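Local coordinates for protein PHB depolymerase (PDB 2D81) that hydrolyses the ester bonds of polyhydroxybutyrate, a microbial polyester, probably by a serine-hydrolase mechanism on a circularly permuted alpha/beta hydrolase fold, at residues Val134-Thr139 against Gly145-Ser150; Ala168-Tyr173 against Asn248-Thr253; Cys50-Tyr55 against Asn294-Gly299; Asn73-Ser78 against Gly117-Ser122. All blocks are in the same frame, centred on the assembly; numbering follows the deposited sequence.

Contact 1 (Val134-Thr139 against Gly145-Ser150); sequences VHTFPT and GDNSCS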
loop_
_atom_site.group_PDB
_atom_site.type_symbol
_atom_site.label_atom_id
_atom_site.label_comp_id
_atom_site.label_asym_id
_atom_site.label_seq_id
_atom_site.Cartn_x
_atom_site.Cartn_y
_atom_site.Cartn_z
ATOM N N VAL A 134 10.761 -12.331 -8.577
ATOM C CA VAL A 134 11.600 -11.146 -8.452
ATOM C C VAL A 134 10.777 -9.967 -7.943
ATOM O O VAL A 134 9.674 -10.148 -7.418
ATOM C CB VAL A 134 12.243 -10.766 -9.806
ATOM C CG1 VAL A 134 13.094 -11.924 -10.316
ATOM C CG2 VAL A 134 11.166 -10.408 -10.820
ATOM N N HIS A 135 11.312 -8.760 -8.099
ATOM C CA HIS A 135 10.584 -7.561 -7.722
ATOM C C HIS A 135 9.460 -7.269 -8.716
ATOM O O HIS A 135 9.685 -6.690 -9.778
ATOM C CB HIS A 135 11.533 -6.368 -7.663
ATOM C CG HIS A 135 10.973 -5.203 -6.915
ATOM N ND1 HIS A 135 10.796 -5.214 -5.547
ATOM C CD2 HIS A 135 10.514 -4.004 -7.344
ATOM C CE1 HIS A 135 10.250 -4.072 -5.168
ATOM N NE2 HIS A 135 10.069 -3.321 -6.240
ATOM N N THR A 136 8.247 -7.676 -8.358
ATOM C CA THR A 136 7.090 -7.530 -9.228
ATOM C C THR A 136 5.861 -7.842 -8.378
ATOM O O THR A 136 5.983 -8.485 -7.332
ATOM C CB THR A 136 7.176 -8.526 -10.411
ATOM O OG1 THR A 136 6.191 -8.191 -11.397
ATOM C CG2 THR A 136 6.935 -9.952 -9.927
ATOM N N PHE A 137 4.686 -7.383 -8.802
ATOM C CA PHE A 137 3.466 -7.729 -8.078
ATOM C C PHE A 137 3.037 -9.142 -8.461
ATOM O O PHE A 137 2.829 -9.432 -9.636
ATOM C CB PHE A 137 2.330 -6.757 -8.401
ATOM C CG PHE A 137 1.198 -6.828 -7.419
ATOM C CD1 PHE A 137 1.126 -5.933 -6.356
ATOM C CD2 PHE A 137 0.242 -7.833 -7.514
ATOM C CE1 PHE A 137 0.124 -6.041 -5.401
ATOM C CE2 PHE A 137 -0.768 -7.950 -6.559
ATOM C CZ PHE A 137 -0.824 -7.049 -5.499
ATOM N N PRO A 138 2.884 -10.035 -7.470
ATOM C CA PRO A 138 2.479 -11.421 -7.732
ATOM C C PRO A 138 0.982 -11.644 -7.954
ATOM O O PRO A 138 0.170 -11.375 -7.070
ATOM C CB PRO A 138 2.983 -12.154 -6.497
ATOM C CG PRO A 138 2.723 -11.145 -5.411
ATOM C CD PRO A 138 3.191 -9.836 -6.039
ATOM N N THR A 139 0.629 -12.155 -9.132
ATOM C CA THR A 139 -0.739 -12.609 -9.382
ATOM C C THR A 139 -0.702 -14.050 -9.883
ATOM O O THR A 139 0.369 -14.639 -10.013
ATOM C CB THR A 139 -1.439 -11.742 -10.441
ATOM O OG1 THR A 139 -1.027 -12.150 -11.751
ATOM C CG2 THR A 139 -1.076 -10.277 -10.247
ATOM N N GLY A 145 -0.076 -7.417 -20.784
ATOM C CA GLY A 145 1.190 -6.706 -20.766
ATOM C C GLY A 145 2.095 -7.028 -19.587
ATOM O O GLY A 145 3.141 -6.396 -19.417
ATOM N N ASP A 146 1.703 -8.008 -18.776
ATOM C CA ASP A 146 2.506 -8.422 -17.627
ATOM C C ASP A 146 3.926 -8.786 -18.049
ATOM O O ASP A 146 4.134 -9.359 -19.117
ATOM C CB ASP A 146 1.883 -9.641 -16.934
ATOM C CG ASP A 146 0.781 -9.273 -15.951
ATOM O OD1 ASP A 146 0.376 -10.163 -15.172
ATOM O OD2 ASP A 146 0.318 -8.112 -15.949
ATOM N N ASN A 147 4.896 -8.464 -17.201
ATOM C CA ASN A 147 6.252 -8.973 -17.371
ATOM C C ASN A 147 6.366 -10.346 -16.723
ATOM O O ASN A 147 5.547 -10.719 -15.882
ATOM C CB ASN A 147 7.267 -8.026 -16.728
ATOM C CG ASN A 147 6.934 -7.716 -15.284
ATOM O OD1 ASN A 147 5.946 -7.039 -15.001
ATOM N ND2 ASN A 147 7.751 -8.217 -14.359
ATOM N N SER A 148 7.392 -11.095 -17.111
ATOM C CA SER A 148 7.650 -12.397 -16.514
ATOM C C SER A 148 7.929 -12.233 -15.027
ATOM O O SER A 148 8.554 -11.256 -14.613
ATOM C CB SER A 148 8.854 -13.058 -17.189
ATOM O OG SER A 148 9.225 -14.245 -16.510
ATOM N N CYS A 149 7.467 -13.184 -14.223
ATOM C CA CYS A 149 7.733 -13.127 -12.791
ATOM C C CYS A 149 9.210 -13.401 -12.507
ATOM O O CYS A 149 9.653 -13.305 -11.364
ATOM C CB CYS A 149 6.861 -14.136 -12.029
ATOM S SG CYS A 149 7.001 -13.963 -10.216
ATOM N N SER A 150 9.976 -13.738 -13.544
ATOM C CA SER A 150 11.411 -13.947 -13.370
ATOM C C SER A 150 12.249 -12.803 -13.941
ATOM O O SER A 150 13.478 -12.865 -13.919
ATOM C CB SER A 150 11.842 -15.270 -14.012
ATOM O OG SER A 150 11.692 -15.231 -15.419
HETATM O O HOH W 1 -1.768 -10.191 -13.767
#

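Contact 2 (Ala168-Tyr173 against Asn248-Thr253); sequences ALKWIY and NKWADT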
loop_
_atom_site.group_PDB
_atom_site.type_symbol
_atom_site.label_atom_id
_atom_site.label_comp_id
_atom_site.label_asym_id
_atom_site.label_seq_id
_atom_site.Cartn_x
_atom_site.Cartn_y
_atom_site.Cartn_z
ATOM N N ALA A 168 -3.476 -11.406 0.463
ATOM C CA ALA A 168 -3.471 -10.245 1.349
ATOM C C ALA A 168 -4.868 -9.939 1.889
ATOM O O ALA A 168 -5.045 -9.734 3.090
ATOM C CB ALA A 168 -2.916 -9.025 0.614
ATOM N N LEU A 169 -5.858 -9.904 1.004
ATOM C CA LEU A 169 -7.219 -9.565 1.415
ATOM C C LEU A 169 -7.837 -10.629 2.317
ATOM O O LEU A 169 -8.518 -10.307 3.294
ATOM C CB LEU A 169 -8.109 -9.343 0.187
ATOM C CG LEU A 169 -7.779 -8.113 -0.664
ATOM C CD1 LEU A 169 -8.696 -8.075 -1.878
ATOM C CD2 LEU A 169 -7.937 -6.843 0.176
ATOM N N LYS A 170 -7.599 -11.896 1.996
ATOM C CA LYS A 170 -8.083 -12.971 2.846
ATOM C C LYS A 170 -7.397 -12.961 4.206
ATOM O O LYS A 170 -8.029 -13.253 5.216
ATOM C CB LYS A 170 -7.896 -14.331 2.164
ATOM C CG LYS A 170 -8.892 -14.576 1.037
ATOM C CD LYS A 170 -8.797 -15.990 0.480
ATOM C CE LYS A 170 -7.494 -16.224 -0.258
ATOM N NZ LYS A 170 -7.425 -17.615 -0.789
ATOM N N TRP A 171 -6.114 -12.614 4.249
ATOM C CA TRP A 171 -5.440 -12.563 5.540
ATOM C C TRP A 171 -5.985 -11.421 6.387
ATOM O O TRP A 171 -6.242 -11.587 7.578
ATOM C CB TRP A 171 -3.927 -12.390 5.390
ATOM C CG TRP A 171 -3.259 -12.482 6.721
ATOM C CD1 TRP A 171 -2.762 -11.454 7.470
ATOM C CD2 TRP A 171 -3.117 -13.662 7.513
ATOM N NE1 TRP A 171 -2.321 -11.924 8.688
ATOM C CE2 TRP A 171 -2.529 -13.278 8.739
ATOM C CE3 TRP A 171 -3.435 -15.012 7.307
ATOM C CZ2 TRP A 171 -2.250 -14.195 9.757
ATOM C CZ3 TRP A 171 -3.159 -15.925 8.320
ATOM C CH2 TRP A 171 -2.571 -15.512 9.530
ATOM N N ILE A 172 -6.162 -10.263 5.763
ATOM C CA ILE A 172 -6.611 -9.080 6.484
ATOM C C ILE A 172 -8.058 -9.217 6.959
ATOM O O ILE A 172 -8.371 -8.885 8.101
ATOM C CB ILE A 172 -6.467 -7.821 5.604
ATOM C CG1 ILE A 172 -4.981 -7.565 5.330
ATOM C CG2 ILE A 172 -7.101 -6.613 6.295
ATOM C CD1 ILE A 172 -4.706 -6.441 4.348
ATOM N N TYR A 173 -8.933 -9.715 6.090
ATOM C CA TYR A 173 -10.357 -9.771 6.409
ATOM C C TYR A 173 -10.854 -11.131 6.885
ATOM O O TYR A 173 -11.998 -11.255 7.324
ATOM C CB TYR A 173 -11.187 -9.318 5.204
ATOM C CG TYR A 173 -11.054 -7.842 4.929
ATOM C CD1 TYR A 173 -10.082 -7.358 4.054
ATOM C CD2 TYR A 173 -11.862 -6.921 5.593
ATOM C CE1 TYR A 173 -9.915 -5.987 3.854
ATOM C CE2 TYR A 173 -11.703 -5.552 5.402
ATOM C CZ TYR A 173 -10.727 -5.095 4.533
ATOM O OH TYR A 173 -10.555 -3.746 4.362
ATOM N N ASN A 248 -9.619 -6.389 -7.538
ATOM C CA ASN A 248 -11.019 -6.146 -7.854
ATOM C C ASN A 248 -11.808 -7.442 -7.951
ATOM O O ASN A 248 -12.997 -7.469 -7.638
ATOM C CB ASN A 248 -11.150 -5.359 -9.162
ATOM C CG ASN A 248 -10.470 -4.009 -9.095
ATOM O OD1 ASN A 248 -10.242 -3.473 -8.011
ATOM N ND2 ASN A 248 -10.155 -3.445 -10.255
ATOM N N LYS A 249 -11.146 -8.514 -8.381
ATOM C CA LYS A 249 -11.791 -9.822 -8.480
ATOM C C LYS A 249 -12.341 -10.264 -7.130
ATOM O O LYS A 249 -13.433 -10.832 -7.048
ATOM C CB LYS A 249 -10.794 -10.869 -8.987
ATOM C CG LYS A 249 -10.243 -10.579 -10.372
ATOM C CD LYS A 249 -9.285 -11.670 -10.821
ATOM C CE LYS A 249 -8.773 -11.404 -12.224
ATOM N NZ LYS A 249 -9.882 -11.369 -13.218
ATOM N N TRP A 250 -11.577 -10.006 -6.072
ATOM C CA TRP A 250 -11.999 -10.353 -4.721
ATOM C C TRP A 250 -12.991 -9.346 -4.148
ATOM O O TRP A 250 -13.966 -9.724 -3.494
ATOM C CB TRP A 250 -10.778 -10.470 -3.800
ATOM C CG TRP A 250 -9.956 -11.687 -4.078
ATOM C CD1 TRP A 250 -8.861 -11.780 -4.894
ATOM C CD2 TRP A 250 -10.206 -13.010 -3.591
ATOM N NE1 TRP A 250 -8.416 -13.083 -4.946
ATOM C CE2 TRP A 250 -9.225 -13.858 -4.155
ATOM C CE3 TRP A 250 -11.168 -13.564 -2.733
ATOM C CZ2 TRP A 250 -9.178 -15.230 -3.888
ATOM C CZ3 TRP A 250 -11.121 -14.930 -2.468
ATOM C CH2 TRP A 250 -10.132 -15.746 -3.045
ATOM N N ALA A 251 -12.743 -8.064 -4.391
ATOM C CA ALA A 251 -13.635 -7.017 -3.909
ATOM C C ALA A 251 -15.050 -7.244 -4.434
ATOM O O ALA A 251 -16.033 -7.019 -3.720
ATOM C CB ALA A 251 -13.127 -5.652 -4.359
ATOM N N ASP A 252 -15.146 -7.695 -5.682
ATOM C CA ASP A 252 -16.424 -7.696 -6.393
ATOM C C ASP A 252 -17.463 -8.589 -5.727
ATOM O O ASP A 252 -18.664 -8.343 -5.837
ATOM C CB ASP A 252 -16.234 -8.155 -7.841
ATOM C CG ASP A 252 -17.377 -7.722 -8.736
ATOM O OD1 ASP A 252 -17.876 -8.548 -9.528
ATOM O OD2 ASP A 252 -17.772 -6.547 -8.647
ATOM N N THR A 253 -17.000 -9.629 -5.043
ATOM C CA THR A 253 -17.911 -10.589 -4.431
ATOM C C THR A 253 -17.949 -10.469 -2.909
ATOM O O THR A 253 -18.524 -11.320 -2.227
ATOM C CB THR A 253 -17.518 -12.030 -4.803
ATOM O OG1 THR A 253 -16.162 -12.275 -4.406
ATOM C CG2 THR A 253 -17.655 -12.247 -6.302
#

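Contact 3 (Cys50-Tyr55 against Asn294-Gly299); sequences CARNQY and NADQIG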
loop_
_atom_site.group_PDB
_atom_site.type_symbol
_atom_site.label_atom_id
_atom_site.label_comp_id
_atom_site.label_asym_id
_atom_site.label_seq_id
_atom_site.Cartn_x
_atom_site.Cartn_y
_atom_site.Cartn_z
ATOM N N CYS A 50 12.517 3.422 7.660
ATOM C CA CYS A 50 13.795 2.815 7.283
ATOM C C CYS A 50 14.821 3.858 6.842
ATOM O O CYS A 50 15.986 3.802 7.236
ATOM C CB CYS A 50 13.599 1.795 6.153
ATOM S SG CYS A 50 15.043 0.692 5.948
ATOM N N ALA A 51 14.387 4.814 6.025
ATOM C CA ALA A 51 15.325 5.686 5.327
ATOM C C ALA A 51 15.586 7.015 6.028
ATOM O O ALA A 51 16.189 7.913 5.441
ATOM C CB ALA A 51 14.833 5.943 3.903
ATOM N N ARG A 52 15.142 7.153 7.275
ATOM C CA ARG A 52 15.301 8.436 7.952
ATOM C C ARG A 52 16.734 8.666 8.418
ATOM O O ARG A 52 17.255 9.776 8.298
ATOM C CB ARG A 52 14.348 8.557 9.148
ATOM C CG ARG A 52 14.398 9.936 9.810
ATOM C CD ARG A 52 13.466 10.040 11.007
ATOM N NE ARG A 52 12.056 10.121 10.628
ATOM C CZ ARG A 52 11.400 11.255 10.392
ATOM N NH1 ARG A 52 10.119 11.219 10.057
ATOM N NH2 ARG A 52 12.019 12.425 10.501
ATOM N N ASN A 53 17.373 7.623 8.944
ATOM C CA ASN A 53 18.703 7.780 9.532
ATOM C C ASN A 53 19.773 6.877 8.925
ATOM O O ASN A 53 20.884 6.777 9.452
ATOM C CB ASN A 53 18.639 7.558 11.047
ATOM C CG ASN A 53 17.768 8.583 11.746
ATOM O OD1 ASN A 53 16.634 8.299 12.128
ATOM N ND2 ASN A 53 18.294 9.792 11.904
ATOM N N GLN A 54 19.435 6.222 7.820
ATOM C CA GLN A 54 20.426 5.544 6.995
ATOM C C GLN A 54 20.017 5.758 5.544
ATOM O O GLN A 54 18.839 5.976 5.253
ATOM C CB GLN A 54 20.466 4.050 7.333
ATOM C CG GLN A 54 19.230 3.272 6.912
ATOM C CD GLN A 54 19.065 1.974 7.681
ATOM O OE1 GLN A 54 20.025 1.222 7.873
ATOM N NE2 GLN A 54 17.840 1.700 8.119
ATOM N N TYR A 55 20.982 5.721 4.631
ATOM C CA TYR A 55 20.686 6.087 3.254
ATOM C C TYR A 55 19.703 5.082 2.656
ATOM O O TYR A 55 19.737 3.896 2.983
ATOM C CB TYR A 55 21.969 6.137 2.421
ATOM C CG TYR A 55 21.808 6.924 1.142
ATOM C CD1 TYR A 55 21.508 8.287 1.178
ATOM C CD2 TYR A 55 21.932 6.308 -0.103
ATOM C CE1 TYR A 55 21.336 9.017 0.007
ATOM C CE2 TYR A 55 21.761 7.032 -1.283
ATOM C CZ TYR A 55 21.464 8.386 -1.218
ATOM O OH TYR A 55 21.297 9.106 -2.377
ATOM N N ASN A 294 8.185 14.915 7.787
ATOM C CA ASN A 294 7.183 14.078 8.449
ATOM C C ASN A 294 6.481 13.110 7.497
ATOM O O ASN A 294 5.341 12.716 7.742
ATOM C CB ASN A 294 6.131 14.953 9.130
ATOM C CG ASN A 294 5.636 16.064 8.235
ATOM O OD1 ASN A 294 5.410 15.861 7.040
ATOM N ND2 ASN A 294 5.461 17.251 8.806
ATOM N N ALA A 295 7.165 12.722 6.425
ATOM C CA ALA A 295 6.577 11.852 5.406
ATOM C C ALA A 295 5.907 10.598 5.969
ATOM O O ALA A 295 4.898 10.139 5.431
ATOM C CB ALA A 295 7.642 11.453 4.382
ATOM N N ASP A 296 6.473 10.033 7.034
ATOM C CA ASP A 296 5.924 8.805 7.604
ATOM C C ASP A 296 5.247 9.012 8.956
ATOM O O ASP A 296 5.023 8.058 9.704
ATOM C CB ASP A 296 7.016 7.727 7.709
ATOM C CG ASP A 296 8.119 8.076 8.700
ATOM O OD1 ASP A 296 8.226 9.244 9.133
ATOM O OD2 ASP A 296 8.901 7.163 9.039
ATOM N N GLN A 297 4.895 10.259 9.254
ATOM C CA GLN A 297 4.203 10.587 10.498
ATOM C C GLN A 297 2.851 11.222 10.190
ATOM O O GLN A 297 2.575 11.593 9.050
ATOM C CB GLN A 297 5.054 11.550 11.330
ATOM C CG GLN A 297 6.445 11.008 11.661
ATOM C CD GLN A 297 7.363 12.064 12.253
ATOM O OE1 GLN A 297 7.505 13.153 11.701
ATOM N NE2 GLN A 297 7.997 11.742 13.375
ATOM N N ILE A 298 2.003 11.337 11.204
ATOM C CA ILE A 298 0.737 12.037 11.039
ATOM C C ILE A 298 1.019 13.413 10.433
ATOM O O ILE A 298 1.914 14.125 10.884
ATOM C CB ILE A 298 0.015 12.187 12.405
ATOM C CG1 ILE A 298 -0.361 10.799 12.939
ATOM C CG2 ILE A 298 -1.238 13.053 12.249
ATOM C CD1 ILE A 298 -0.783 10.773 14.416
ATOM N N GLY A 299 0.275 13.768 9.389
ATOM C CA GLY A 299 0.510 15.039 8.724
ATOM C C GLY A 299 1.427 14.985 7.510
ATOM O O GLY A 299 1.512 15.957 6.759
HETATM O O HOH W 2 9.888 14.571 11.595
#

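Contact 4 (Asn73-Ser78 against Gly117-Ser122); sequences NMKSWS and GNFDNS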
loop_
_atom_site.group_PDB
_atom_site.type_symbol
_atom_site.label_atom_id
_atom_site.label_comp_id
_atom_site.label_asym_id
_atom_site.label_seq_id
_atom_site.Cartn_x
_atom_site.Cartn_y
_atom_site.Cartn_z
ATOM N N ASN A 73 12.042 4.957 17.310
ATOM C CA ASN A 73 11.163 6.060 16.933
ATOM C C ASN A 73 9.692 5.678 17.071
ATOM O O ASN A 73 8.877 6.480 17.536
ATOM C CB ASN A 73 11.462 6.516 15.499
ATOM C CG ASN A 73 12.729 7.362 15.405
ATOM O OD1 ASN A 73 13.249 7.613 14.312
ATOM N ND2 ASN A 73 13.223 7.814 16.550
ATOM N N MET A 74 9.346 4.456 16.678
ATOM C CA MET A 74 7.974 3.989 16.845
ATOM C C MET A 74 7.548 4.072 18.310
ATOM O O MET A 74 6.450 4.534 18.618
ATOM C CB MET A 74 7.829 2.551 16.331
ATOM C CG MET A 74 7.876 2.450 14.811
ATOM S SD MET A 74 7.704 0.775 14.177
ATOM C CE MET A 74 5.974 0.467 14.492
ATOM N N LYS A 75 8.422 3.630 19.210
ATOM C CA LYS A 75 8.133 3.698 20.636
ATOM C C LYS A 75 8.023 5.142 21.104
ATOM O O LYS A 75 7.110 5.492 21.848
ATOM C CB LYS A 75 9.220 2.975 21.435
ATOM C CG LYS A 75 9.247 1.477 21.205
ATOM C CD LYS A 75 10.341 0.804 22.012
ATOM C CE LYS A 75 10.398 -0.687 21.728
ATOM N NZ LYS A 75 11.521 -1.343 22.451
ATOM N N SER A 76 8.952 5.978 20.655
ATOM C CA SER A 76 9.018 7.357 21.120
ATOM C C SER A 76 7.847 8.199 20.620
ATOM O O SER A 76 7.327 9.038 21.355
ATOM C CB SER A 76 10.337 7.996 20.678
ATOM O OG SER A 76 11.440 7.287 21.211
ATOM N N TRP A 77 7.432 7.969 19.375
ATOM C CA TRP A 77 6.388 8.786 18.759
ATOM C C TRP A 77 4.977 8.306 19.083
ATOM O O TRP A 77 4.003 8.985 18.769
ATOM C CB TRP A 77 6.562 8.822 17.235
ATOM C CG TRP A 77 7.892 9.351 16.776
ATOM C CD1 TRP A 77 8.731 10.177 17.470
ATOM C CD2 TRP A 77 8.516 9.116 15.508
ATOM N NE1 TRP A 77 9.841 10.471 16.711
ATOM C CE2 TRP A 77 9.734 9.832 15.504
ATOM C CE3 TRP A 77 8.163 8.372 14.374
ATOM C CZ2 TRP A 77 10.604 9.824 14.408
ATOM C CZ3 TRP A 77 9.032 8.366 13.282
ATOM C CH2 TRP A 77 10.237 9.087 13.309
ATOM N N SER A 78 4.869 7.137 19.706
ATOM C CA SER A 78 3.564 6.527 19.952
ATOM C C SER A 78 2.621 7.471 20.693
ATOM O O SER A 78 2.925 7.934 21.792
ATOM C CB SER A 78 3.728 5.232 20.756
ATOM O OG SER A 78 2.464 4.635 21.009
ATOM N N GLY A 117 7.397 -7.100 14.764
ATOM C CA GLY A 117 7.304 -8.136 15.781
ATOM C C GLY A 117 7.385 -7.596 17.198
ATOM O O GLY A 117 6.951 -8.248 18.152
ATOM N N ASN A 118 7.943 -6.398 17.340
ATOM C CA ASN A 118 8.016 -5.739 18.638
ATOM C C ASN A 118 6.643 -5.302 19.128
ATOM O O ASN A 118 6.454 -5.065 20.325
ATOM C CB ASN A 118 8.935 -4.517 18.557
ATOM C CG ASN A 118 10.396 -4.894 18.461
ATOM O OD1 ASN A 118 11.024 -5.240 19.460
ATOM N ND2 ASN A 118 10.945 -4.839 17.254
ATOM N N PHE A 119 5.689 -5.191 18.209
ATOM C CA PHE A 119 4.402 -4.575 18.524
ATOM C C PHE A 119 3.190 -5.431 18.173
ATOM O O PHE A 119 2.103 -5.208 18.708
ATOM C CB PHE A 119 4.280 -3.228 17.815
ATOM C CG PHE A 119 5.469 -2.337 18.010
ATOM C CD1 PHE A 119 6.431 -2.216 17.013
ATOM C CD2 PHE A 119 5.645 -1.646 19.204
ATOM C CE1 PHE A 119 7.558 -1.418 17.201
ATOM C CE2 PHE A 119 6.771 -0.843 19.404
ATOM C CZ PHE A 119 7.727 -0.731 18.401
ATOM N N ASP A 120 3.364 -6.396 17.273
ATOM C CA ASP A 120 2.225 -7.155 16.771
ATOM C C ASP A 120 2.033 -8.519 17.426
ATOM O O ASP A 120 2.797 -8.918 18.306
ATOM C CB ASP A 120 2.322 -7.306 15.242
ATOM C CG ASP A 120 3.516 -8.139 14.794
ATOM O OD1 ASP A 120 3.943 -7.959 13.633
ATOM O OD2 ASP A 120 4.018 -8.978 15.571
ATOM N N ASN A 121 0.990 -9.216 16.985
ATOM C CA ASN A 121 0.616 -10.532 17.496
ATOM C C ASN A 121 0.934 -11.573 16.424
ATOM O O ASN A 121 0.411 -11.497 15.311
ATOM C CB ASN A 121 -0.884 -10.536 17.810
ATOM C CG ASN A 121 -1.437 -11.933 18.043
ATOM O OD1 ASN A 121 -1.086 -12.601 19.016
ATOM N ND2 ASN A 121 -2.309 -12.378 17.146
ATOM N N SER A 122 1.790 -12.539 16.750
ATOM C CA SER A 122 2.306 -13.457 15.734
ATOM C C SER A 122 1.201 -14.250 15.029
ATOM O O SER A 122 1.284 -14.502 13.825
ATOM C CB SER A 122 3.326 -14.427 16.349
ATOM O OG SER A 122 2.697 -15.388 17.179
HETATM O O HOH W 3 10.628 -4.154 21.981
#

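Contact 1 (Val134-Thr139 against Gly145-Ser150)
Val134 and Cys149 share the one backbone hydrogen bond between 134-139 and 145-150, Val134 N to Cys149 O at 3.2 Å. The Val134 methyls pack beside it. With chi1 at -59°, they turn to different carbonyls: Val134 CG2 rests 3.3 Å from Cys149 O, while CG1 lies 3.7 Å from Ser150 O. Further along, Thr136 presents CG2 to the sulfur of Cys149, 4.0 Å from SG; that sulfur is bound in a disulfide to Cys160. The fold here is an alpha/beta hydrolase, and 134-139 carries His135 and runs on into strand 137-139, which pairs in parallel with strand 157-159. His135 itself turns from 145-150 toward the bound trimer, and its ND1 is hydrogen-bonded to Asp101, consistent with the histidine and aspartate of a catalytic triad. It also touches Ala19, probably the engineered residue in place of the serine nucleophile. Polar contacts follow from Thr136 to Thr139. Thr136 and Asn147 lie alongside each other, pointing opposite ways, with Thr136 OG1 3.3 Å from Asn147 ND2; this hydroxyl is hydrogen-bonded to Ser158 OG. The Asn147 amide is engaged at both ends, OD1 accepting from Ile157 N and ND2 reaching Leu151 O. Thr139 OG1 and Asp146 OD1 are 4.2 Å apart, too far for a direct bond, and a water sits between them, 2.9 Å from Thr139 OG1. The second carboxylate oxygen, Asp146 OD2, pairs with Asn244, and Thr139 OG1 also bonds Ser158 O.

Contact 2 (Ala168-Tyr173 against Asn248-Thr253)
Trp250 carries nearly all of the packing between the two helical segments, meeting Leu169 at its root and Lys170 along its outer ring. The tight part is apolar and buried: Leu169 CD1 lies 3.7 Å from Trp250 CB. Leu169 also touches Met256 and His224, so this end of the contact settles directly on the central sheet. On the same buried residue the indole nitrogen, Trp250 NE1, is hydrogen-bonded to Asp163, which helps to set how the ring is turned. Helices 164-173 and 247-251 both lean on strand 256-260, the second through Ala251 on Ile258, and this layering of helices on a mostly parallel sheet is that of the alpha/beta hydrolase fold. Toward solvent the contact thins to the exposed Lys170 chain. Lys170 lays its methylenes across the six-membered ring of Trp250, CG over one face and CD 3.8 Å from CH2. A bend at chi3 (-68°) keeps the chain running beside the ring, with CE 3.9 Å from the same CH2 and NZ 4.0 Å from it. Exchanging Trp250 for an alanine would probably leave the Lys170 methylenes without their aromatic surface, open a gap beyond Leu169 and take from Asp163 its indole donor. Arg179 adds a further contact to the indole from a neighbouring loop.

Contact 3 (Cys50-Tyr55 against Asn294-Gly299)
Arg52 reaches across to Asp296 from a loop already pinned just ahead of it, where Cys50 is joined by a disulfide to Cys59. From Arg52 itself the side chain first runs straight, CG lying opposite the backbone N (chi1 -175°), then bends at chi3 to deliver the guanidinium. NH1 meets Asp296 OD1 in a salt bridge of 2.9 Å, approaching on the syn side of the carboxylate and using an N-H close to the guanidinium plane; the two flat groups are 28° apart. The same NH1 also bonds Ser293 O and lies 3.6 Å from Gln297 CD, where the two side chains cross at about a right angle. NH2 also has a hydrogen-bond partner flanking the segments and in addition makes a weak 3.2 Å bond to a water that donates to Gln297 OE1 at 2.8 Å. NE forms a second salt bridge, with Asp49, whose carboxylate comes close to that of Asp296; the positive charge shared by both would be expected to ease their repulsion. Further on, Gln54 NE2 gives a hydrogen bond to Cys50 O at 2.9 Å, tying the two ends of the short loop together. On the receiving side, Asn294 to Gln297 form a type I beta turn closed by Gln297 N to Asn294 O (2.9 Å), a turn in which Asp296 points toward the arginine. The result is a loop-to-loop salt bridge at the rim of the alpha/beta hydrolase core: it links the loop leading to pocket residues Tyr56 and Met60 with the one that follows pocket residues Trp287 and Trp290.

Contact 4 (Asn73-Ser78 against Gly117-Ser122)
Asn118 OD1 accepts a 2.8 Å hydrogen bond from a water that in turn accepts from Lys75 NZ at 3.0 Å, a polar bridge on the outer side of a Met-aromatic contact between Met74 and Phe119. The contact joins the end of helix 68-77 to the loop between helix 106-116 and strand 125-130, at the periphery of the alpha/beta hydrolase fold. Met74 bends at chi3 (72°), which brings its terminal methyl round to the ring: Met74 SD and CE both lie 3.7 Å from Phe119 CE1. The sulfur stands obliquely to the ring, SD 4.8 Å from the centroid of Phe119 and 54° off its normal. Lys75 meets the same ring at its edge, Lys75 CG 3.8 Å from Phe119 CE2, before its extended chain continues to the water. A serine in place of Phe119 would probably leave the Met74 methyl without its aromatic partner and open a gap between helix and loop. Thr71, about one turn before Lys75 in helix 68-77, also touches Phe119. Over one face of the ring sits Asn118 CB, 3.6 Å above the plane and displaced toward the rim.

In the fold
Contacts 3 and 4 are direct neighbours, their centres 15 Å apart: Trp77 of 73-78 packs on both Arg52 and Gln297, with Arg52 NE 3.4 Å from Trp77 CH2. The segments of contact 3 are 239 residues apart, and the other three contacts all lie between them in sequence. Contact 1 alone includes a residue touching the bound trimer, His135; its Thr136 side chain is about 11 Å from that ligand, and Arg52 of contact 3 about 13 Å. Contact 2 lies across the chain's centre from contact 3, 30 Å between centres. The glycan lies on the side of contacts 2 and 4: Asn121 of 117-122 touches it, while the side chain of Lys170 is about 11 Å away.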